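Local coordinates for protein fuculose-1-phosphate aldolase (Thermus thermophilus, PDB 2FK5) that belongs to the class II aldolase and adducin family and folds as an alpha/beta domain built round a mixed beta sheet, at residues F29-K34 against E164-A169; Q112-E117 against M173-E178. One frame throughout, in Å; residues are numbered along the deposited sequence.

In the fold
Both contacts pack the long helix 162-191 against other parts of the fold, and their centres lie about 18 Å apart. In contact 1 the early turns of that helix lie against strand 28-32 inside the mixed sheet, and every touching residue is buried. Contact 2 uses a later part of the helix and meets the end of the short helix 109-114, where one of the four touching residues, Tyr114, is exposed. Neither has a hydrogen bond across it. Contact 1 is leucine mainly against strand side chains, with one backbone carbonyl; contact 2 sets a leucine partly on helix backbone and on the methyl of a threonine whose hydroxyl is bonded within its own helix.

Contact 1: F29-K34 against E164-A169; sequences FSVRTK and EALLEA
Helix-on-sheet packing of the AraD-like alpha/beta fold brings Leu166 of helix 162-191 onto Phe29 and Val31 of strand 28-32. The axes of strand 29-32 and helix 164-169 come within 8.5 Å and run at 140°, closer to antiparallel than to perpendicular. Phe29 and Val31, alternate residues of the strand, both direct their CB toward the helix, while Ser30 between them faces away.

Leu166 carries the helix side of the contact. Its CG lies anti to the backbone N (chi1 -175°), and CB, CD1 and CD2 all take part: CD1 toward Phe29, CB and CD2 toward Val31. CD1 reaches Phe29 CB at 4.0 Å and meets the Phe29 ring obliquely; it also lies 3.9 Å from Ser30 O, an ordinary van der Waals approach to the strand backbone. Val31 CG1 packs 3.8 Å from Leu166 CB and touches Leu166 CD2 at 4.2 Å, and the valine side chain crosses the leucine at about a right angle. No hydrogen bond spans the two segments. The hydroxyl of Ser30 is hydrogen-bonded to Tyr78 and His74.

Strand 28-32 runs between strands 36-40 and 85-89 in the sheet, with backbone bonds such as Val31 to Leu38 and Ser30 to Leu86. Phe9 of helix 3-18 packs on both Val31 and Leu166, and Val12 of that helix adds to the cover of Leu166.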
ATOM      1  N   PHE A  29       9.424  16.539   9.815  1.00 19.10           N
ATOM      2  CA  PHE A  29       8.339  17.038  10.633  1.00 22.99           C
ATOM      3  C   PHE A  29       8.667  16.922  12.093  1.00 21.54           C
ATOM      4  O   PHE A  29       9.517  16.127  12.486  1.00 24.20           O
ATOM      5  CB  PHE A  29       7.006  16.349  10.314  1.00 32.96           C
ATOM      6  CG  PHE A  29       7.141  14.962   9.776  1.00 28.26           C
ATOM      7  CD1 PHE A  29       6.926  13.857  10.596  1.00 36.85           C
ATOM      8  CD2 PHE A  29       7.436  14.758   8.431  1.00 29.94           C
ATOM      9  CE1 PHE A  29       7.003  12.565  10.072  1.00 29.10           C
ATOM     10  CE2 PHE A  29       7.517  13.477   7.903  1.00 34.10           C
ATOM     11  CZ  PHE A  29       7.297  12.380   8.725  1.00 27.13           C
ATOM     12  N   SER A  30       7.982  17.730  12.888  1.00 20.94           N
ATOM     13  CA  SER A  30       8.227  17.769  14.319  1.00 24.25           C
ATOM     14  C   SER A  30       6.998  18.187  15.094  1.00 23.46           C
ATOM     15  O   SER A  30       6.000  18.649  14.520  1.00 23.16           O
ATOM     16  CB  SER A  30       9.320  18.792  14.604  1.00 23.92           C
ATOM     17  OG  SER A  30       8.859  20.087  14.224  1.00 23.09           O
ATOM     18  N   VAL A  31       7.089  18.033  16.415  1.00 22.65           N
ATOM     19  CA  VAL A  31       6.027  18.450  17.314  1.00 21.80           C
ATOM     20  C   VAL A  31       6.711  19.131  18.507  1.00 21.95           C
ATOM     21  O   VAL A  31       7.835  18.795  18.863  1.00 20.89           O
ATOM     22  CB  VAL A  31       5.173  17.266  17.840  1.00 27.55           C
ATOM     23  CG1 VAL A  31       4.493  16.566  16.674  1.00 22.73           C
ATOM     24  CG2 VAL A  31       6.043  16.293  18.624  1.00 26.06           C
ATOM     25  N   ARG A  32       6.025  20.099  19.088  1.00 24.67           N
ATOM     26  CA  ARG A  32       6.540  20.831  20.245  1.00 28.05           C
ATOM     27  C   ARG A  32       6.415  19.904  21.449  1.00 30.92           C
ATOM     28  O   ARG A  32       5.421  19.185  21.579  1.00 27.78           O
ATOM     29  CB  ARG A  32       5.685  22.077  20.478  1.00 27.79           C
ATOM     30  CG  ARG A  32       6.171  23.019  21.575  1.00 31.38           C
ATOM     31  CD  ARG A  32       7.278  23.935  21.069  1.00 34.65           C
ATOM     32  NE  ARG A  32       7.470  25.065  21.975  1.00 42.28           N
ATOM     33  CZ  ARG A  32       8.177  25.011  23.096  1.00 40.95           C
ATOM     34  NH1 ARG A  32       8.775  23.882  23.445  1.00 29.35           N
ATOM     35  NH2 ARG A  32       8.256  26.074  23.886  1.00 35.42           N
ATOM     36  N   THR A  33       7.428  19.906  22.308  1.00 33.43           N
ATOM     37  CA  THR A  33       7.421  19.096  23.523  1.00 32.76           C
ATOM     38  C   THR A  33       7.804  20.006  24.688  1.00 35.39           C
ATOM     39  O   THR A  33       8.212  21.150  24.482  1.00 31.87           O
ATOM     40  CB  THR A  33       8.448  17.967  23.462  1.00 30.81           C
ATOM     41  OG1 THR A  33       9.753  18.525  23.252  1.00 28.87           O
ATOM     42  CG2 THR A  33       8.107  16.989  22.334  1.00 30.47           C
ATOM     43  N   LYS A  34       7.682  19.499  25.909  1.00 39.12           N
ATOM     44  CA  LYS A  34       8.042  20.292  27.079  1.00 39.33           C
ATOM     45  C   LYS A  34       9.507  20.716  27.010  1.00 36.76           C
ATOM     46  O   LYS A  34       9.856  21.832  27.392  1.00 45.53           O
ATOM     47  CB  LYS A  34       7.780  19.495  28.363  1.00 35.94           C
ATOM     48  CG  LYS A  34       6.296  19.296  28.658  1.00 47.57           C
ATOM     49  CD  LYS A  34       6.069  18.468  29.917  1.00 48.45           C
ATOM     50  N   GLU A 164      -2.262  15.267  17.452  1.00 29.71           N
ATOM     51  CA  GLU A 164      -3.333  15.949  16.737  1.00 29.20           C
ATOM     52  C   GLU A 164      -2.804  17.171  15.996  1.00 30.18           C
ATOM     53  O   GLU A 164      -3.283  17.512  14.908  1.00 24.62           O
ATOM     54  CB  GLU A 164      -4.440  16.363  17.708  1.00 33.53           C
ATOM     55  CG  GLU A 164      -5.039  15.187  18.471  1.00 33.95           C
ATOM     56  CD  GLU A 164      -6.236  15.580  19.318  1.00 52.71           C
ATOM     57  OE1 GLU A 164      -6.663  14.758  20.157  1.00 61.07           O
ATOM     58  OE2 GLU A 164      -6.752  16.705  19.141  1.00 51.17           O
ATOM     59  N   ALA A 165      -1.814  17.830  16.587  1.00 27.19           N
ATOM     60  CA  ALA A 165      -1.211  19.001  15.966  1.00 23.45           C
ATOM     61  C   ALA A 165      -0.471  18.546  14.719  1.00 20.60           C
ATOM     62  O   ALA A 165      -0.527  19.205  13.677  1.00 24.67           O
ATOM     63  CB  ALA A 165      -0.243  19.682  16.939  1.00 28.48           C
ATOM     64  N   LEU A 166       0.219  17.414  14.821  1.00 20.84           N
ATOM     65  CA  LEU A 166       0.959  16.889  13.681  1.00 21.31           C
ATOM     66  C   LEU A 166       0.011  16.484  12.546  1.00 21.88           C
ATOM     67  O   LEU A 166       0.270  16.773  11.374  1.00 23.03           O
ATOM     68  CB  LEU A 166       1.809  15.686  14.105  1.00 24.53           C
ATOM     69  CG  LEU A 166       2.724  15.123  13.017  1.00 22.93           C
ATOM     70  CD1 LEU A 166       3.676  16.199  12.510  1.00 21.95           C
ATOM     71  CD2 LEU A 166       3.510  13.958  13.583  1.00 22.69           C
ATOM     72  N   LEU A 167      -1.082  15.811  12.891  1.00 24.45           N
ATOM     73  CA  LEU A 167      -2.052  15.394  11.881  1.00 24.75           C
ATOM     74  C   LEU A 167      -2.708  16.618  11.253  1.00 22.42           C
ATOM     75  O   LEU A 167      -3.066  16.615  10.072  1.00 23.22           O
ATOM     76  CB  LEU A 167      -3.114  14.486  12.508  1.00 27.32           C
ATOM     77  CG  LEU A 167      -2.602  13.085  12.854  1.00 33.57           C
ATOM     78  CD1 LEU A 167      -3.633  12.342  13.687  1.00 35.98           C
ATOM     79  CD2 LEU A 167      -2.292  12.328  11.570  1.00 37.79           C
ATOM     80  N   GLU A 168      -2.860  17.668  12.049  1.00 22.49           N
ATOM     81  CA  GLU A 168      -3.445  18.903  11.552  1.00 24.34           C
ATOM     82  C   GLU A 168      -2.495  19.536  10.537  1.00 24.33           C
ATOM     83  O   GLU A 168      -2.921  19.976   9.469  1.00 23.38           O
ATOM     84  CB  GLU A 168      -3.679  19.865  12.714  1.00 27.94           C
ATOM     85  CG  GLU A 168      -4.240  21.210  12.318  1.00 30.81           C
ATOM     86  CD  GLU A 168      -4.251  22.181  13.485  1.00 38.38           C
ATOM     87  OE1 GLU A 168      -4.835  23.271  13.349  1.00 42.98           O
ATOM     88  OE2 GLU A 168      -3.666  21.853  14.535  1.00 37.97           O
ATOM     89  N   ALA A 169      -1.208  19.587  10.878  1.00 20.69           N
ATOM     90  CA  ALA A 169      -0.181  20.156   9.993  1.00 22.54           C
ATOM     91  C   ALA A 169      -0.122  19.367   8.684  1.00 27.65           C
ATOM     92  O   ALA A 169      -0.055  19.935   7.593  1.00 19.85           O
ATOM     93  CB  ALA A 169       1.176  20.115  10.687  1.00 21.56           C
TER

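Contact 2: Q112-E117 against M173-E178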
ATOM      1  N   GLN A 112      -9.420  27.701   0.785  1.00 27.54           N
ATOM      2  CA  GLN A 112      -9.695  29.052   1.257  1.00 25.53           C
ATOM      3  C   GLN A 112      -9.948  29.057   2.757  1.00 26.86           C
ATOM      4  O   GLN A 112      -9.548  29.983   3.456  1.00 33.60           O
ATOM      5  CB  GLN A 112     -10.898  29.648   0.528  1.00 27.42           C
ATOM      6  CG  GLN A 112     -10.719  29.714  -0.972  1.00 27.90           C
ATOM      7  CD  GLN A 112     -11.855  30.416  -1.665  1.00 41.09           C
ATOM      8  OE1 GLN A 112     -12.997  30.369  -1.207  1.00 39.07           O
ATOM      9  NE2 GLN A 112     -11.556  31.058  -2.789  1.00 35.42           N
ATOM     10  N   HIS A 113     -10.600  28.011   3.251  1.00 30.79           N
ATOM     11  CA  HIS A 113     -10.905  27.931   4.670  1.00 36.66           C
ATOM     12  C   HIS A 113      -9.708  27.637   5.568  1.00 34.60           C
ATOM     13  O   HIS A 113      -9.498  28.328   6.566  1.00 35.28           O
ATOM     14  CB  HIS A 113     -11.992  26.884   4.918  1.00 35.74           C
ATOM     15  CG  HIS A 113     -12.343  26.718   6.363  1.00 47.78           C
ATOM     16  ND1 HIS A 113     -11.732  25.787   7.176  1.00 50.56           N
ATOM     17  CD2 HIS A 113     -13.209  27.396   7.152  1.00 45.94           C
ATOM     18  CE1 HIS A 113     -12.207  25.899   8.404  1.00 54.68           C
ATOM     19  NE2 HIS A 113     -13.105  26.869   8.416  1.00 48.79           N
ATOM     20  N   TYR A 114      -8.922  26.623   5.214  1.00 32.36           N
ATOM     21  CA  TYR A 114      -7.768  26.232   6.020  1.00 33.69           C
ATOM     22  C   TYR A 114      -6.489  27.026   5.789  1.00 30.85           C
ATOM     23  O   TYR A 114      -5.724  27.257   6.722  1.00 34.86           O
ATOM     24  CB  TYR A 114      -7.452  24.751   5.808  1.00 31.14           C
ATOM     25  CG  TYR A 114      -8.441  23.800   6.437  1.00 41.00           C
ATOM     26  CD1 TYR A 114      -8.719  23.853   7.805  1.00 43.99           C
ATOM     27  CD2 TYR A 114      -9.090  22.835   5.671  1.00 46.83           C
ATOM     28  CE1 TYR A 114      -9.622  22.964   8.391  1.00 48.82           C
ATOM     29  CE2 TYR A 114      -9.991  21.941   6.247  1.00 51.17           C
ATOM     30  CZ  TYR A 114     -10.252  22.011   7.604  1.00 51.66           C
ATOM     31  OH  TYR A 114     -11.147  21.133   8.170  1.00 60.25           O
ATOM     32  N   LEU A 115      -6.250  27.433   4.550  1.00 31.86           N
ATOM     33  CA  LEU A 115      -5.027  28.155   4.224  1.00 27.37           C
ATOM     34  C   LEU A 115      -5.213  29.648   4.074  1.00 32.81           C
ATOM     35  O   LEU A 115      -4.349  30.426   4.494  1.00 36.55           O
ATOM     36  CB  LEU A 115      -4.422  27.594   2.937  1.00 24.30           C
ATOM     37  CG  LEU A 115      -4.110  26.097   3.003  1.00 28.80           C
ATOM     38  CD1 LEU A 115      -3.725  25.570   1.638  1.00 28.31           C
ATOM     39  CD2 LEU A 115      -2.987  25.872   3.998  1.00 30.24           C
ATOM     40  N   LYS A 116      -6.335  30.037   3.471  1.00 30.23           N
ATOM     41  CA  LYS A 116      -6.650  31.442   3.233  1.00 32.25           C
ATOM     42  C   LYS A 116      -5.728  31.986   2.141  1.00 32.08           C
ATOM     43  O   LYS A 116      -6.141  32.186   1.000  1.00 34.22           O
ATOM     44  CB  LYS A 116      -6.482  32.247   4.528  1.00 37.14           C
ATOM     45  CG  LYS A 116      -7.472  31.850   5.616  1.00 40.17           C
ATOM     46  CD  LYS A 116      -7.216  32.589   6.918  1.00 51.43           C
ATOM     47  CE  LYS A 116      -8.176  32.124   8.004  1.00 58.72           C
ATOM     48  NZ  LYS A 116      -7.953  32.798   9.313  1.00 64.13           N
ATOM     49  N   GLU A 117      -4.475  32.221   2.501  1.00 29.74           N
ATOM     50  CA  GLU A 117      -3.497  32.721   1.555  1.00 34.86           C
ATOM     51  C   GLU A 117      -2.143  32.146   1.959  1.00 29.44           C
ATOM     52  O   GLU A 117      -1.801  32.122   3.135  1.00 35.93           O
ATOM     53  CB  GLU A 117      -3.463  34.247   1.605  1.00 36.60           C
ATOM     54  CG  GLU A 117      -2.604  34.882   0.536  1.00 46.99           C
ATOM     55  CD  GLU A 117      -2.591  36.397   0.642  1.00 56.53           C
ATOM     56  OE1 GLU A 117      -1.859  36.929   1.505  1.00 51.99           O
ATOM     57  OE2 GLU A 117      -3.322  37.046  -0.136  1.00 60.00           O
ATOM     58  N   MET A 173      -0.835  20.514   4.760  1.00 20.85           N
ATOM     59  CA  MET A 173       0.130  20.303   3.687  1.00 16.85           C
ATOM     60  C   MET A 173      -0.558  19.644   2.491  1.00 21.02           C
ATOM     61  O   MET A 173      -0.327  20.041   1.347  1.00 22.51           O
ATOM     62  CB  MET A 173       1.294  19.443   4.176  1.00 16.61           C
ATOM     63  CG  MET A 173       2.419  19.259   3.150  1.00 17.96           C
ATOM     64  SD  MET A 173       3.175  20.826   2.619  1.00 21.76           S
ATOM     65  CE  MET A 173       4.029  21.309   4.122  1.00 21.21           C
ATOM     66  N   THR A 174      -1.411  18.651   2.749  1.00 21.09           N
ATOM     67  CA  THR A 174      -2.106  17.979   1.651  1.00 19.36           C
ATOM     68  C   THR A 174      -3.101  18.928   1.009  1.00 21.27           C
ATOM     69  O   THR A 174      -3.280  18.906  -0.210  1.00 22.90           O
ATOM     70  CB  THR A 174      -2.839  16.674   2.100  1.00 20.42           C
ATOM     71  OG1 THR A 174      -3.826  16.971   3.090  1.00 27.13           O
ATOM     72  CG2 THR A 174      -1.846  15.684   2.673  1.00 23.49           C
ATOM     73  N   THR A 175      -3.739  19.766   1.824  1.00 20.56           N
ATOM     74  CA  THR A 175      -4.696  20.748   1.316  1.00 21.65           C
ATOM     75  C   THR A 175      -3.964  21.730   0.398  1.00 22.64           C
ATOM     76  O   THR A 175      -4.500  22.142  -0.635  1.00 21.88           O
ATOM     77  CB  THR A 175      -5.358  21.526   2.470  1.00 22.37           C
ATOM     78  OG1 THR A 175      -6.219  20.646   3.199  1.00 25.77           O
ATOM     79  CG2 THR A 175      -6.168  22.702   1.939  1.00 26.16           C
ATOM     80  N   LEU A 176      -2.743  22.100   0.782  1.00 22.35           N
ATOM     81  CA  LEU A 176      -1.935  23.010  -0.024  1.00 23.65           C
ATOM     82  C   LEU A 176      -1.626  22.448  -1.414  1.00 25.27           C
ATOM     83  O   LEU A 176      -1.799  23.145  -2.411  1.00 20.55           O
ATOM     84  CB  LEU A 176      -0.617  23.344   0.681  1.00 21.52           C
ATOM     85  CG  LEU A 176       0.429  24.077  -0.178  1.00 24.86           C
ATOM     86  CD1 LEU A 176      -0.199  25.261  -0.893  1.00 26.36           C
ATOM     87  CD2 LEU A 176       1.573  24.542   0.702  1.00 23.84           C
ATOM     88  N   GLU A 177      -1.163  21.201  -1.500  1.00 22.28           N
ATOM     89  CA  GLU A 177      -0.848  20.653  -2.824  1.00 22.03           C
ATOM     90  C   GLU A 177      -2.117  20.434  -3.642  1.00 22.05           C
ATOM     91  O   GLU A 177      -2.113  20.643  -4.849  1.00 21.23           O
ATOM     92  CB  GLU A 177      -0.036  19.355  -2.719  1.00 23.92           C
ATOM     93  CG  GLU A 177       0.244  18.656  -4.077  1.00 24.51           C
ATOM     94  CD  GLU A 177       1.202  19.421  -5.018  1.00 27.83           C
ATOM     95  OE1 GLU A 177       1.613  18.842  -6.048  1.00 27.91           O
ATOM     96  OE2 GLU A 177       1.546  20.589  -4.751  1.00 23.10           O
ATOM     97  N   GLU A 178      -3.209  20.033  -2.990  1.00 23.09           N
ATOM     98  CA  GLU A 178      -4.476  19.848  -3.700  1.00 23.22           C
ATOM     99  C   GLU A 178      -4.951  21.199  -4.269  1.00 24.38           C
ATOM    100  O   GLU A 178      -5.413  21.272  -5.405  1.00 20.64           O
ATOM    101  CB  GLU A 178      -5.539  19.271  -2.759  1.00 25.06           C
ATOM    102  CG  GLU A 178      -5.110  17.957  -2.122  1.00 39.33           C
ATOM    103  CD  GLU A 178      -6.119  17.419  -1.127  1.00 47.44           C
ATOM    104  OE1 GLU A 178      -6.738  18.230  -0.405  1.00 53.19           O
ATOM    105  OE2 GLU A 178      -6.278  16.183  -1.057  1.00 51.72           O
TER
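Leu115 and Thr175 point toward one another from their two segments, and their side chains slide past each other in opposite directions. With chi1 at -69°, Thr175 turns OG1 anti to its carbonyl carbon and CG2 away from its backbone N, and CG2 makes this touch: it lies 3.8 Å from Leu115 CD1 and 4.1 Å from Leu115 CG. The leucine then carries on to the next residue of the helix. Its CD1 settles on the backbone there, 3.5 Å from Leu176 CA and 3.7 Å from Leu176 N, and touches the side chain of Leu176 at CB, 3.9 Å away. One methyl is thus set against two successive residues of the helix, meeting a threonine methyl and the start of a leucine.

Tyr114 adds a looser touch, with CD2 at 4.4 Å from Thr175 OG1, which sits oblique to the tyrosine ring. Thr175 OG1 is hydrogen-bonded to Gly171 O, one turn back in its own helix, while the CG2 branch meets Leu115. The Tyr114 ring also carries His113 ND1 over one face, 3.6 Å above the plane and offset toward the rim. On the helix 173-178 segment, Glu178 forms a salt bridge with Arg92 of a neighbouring subunit.

Leu172, earlier in helix 162-191, packs on both Tyr114 and Leu115. Leu176 also rests on Ala153 of strand 152-157, so the long helix touches the sheet as well as the end of helix 109-114.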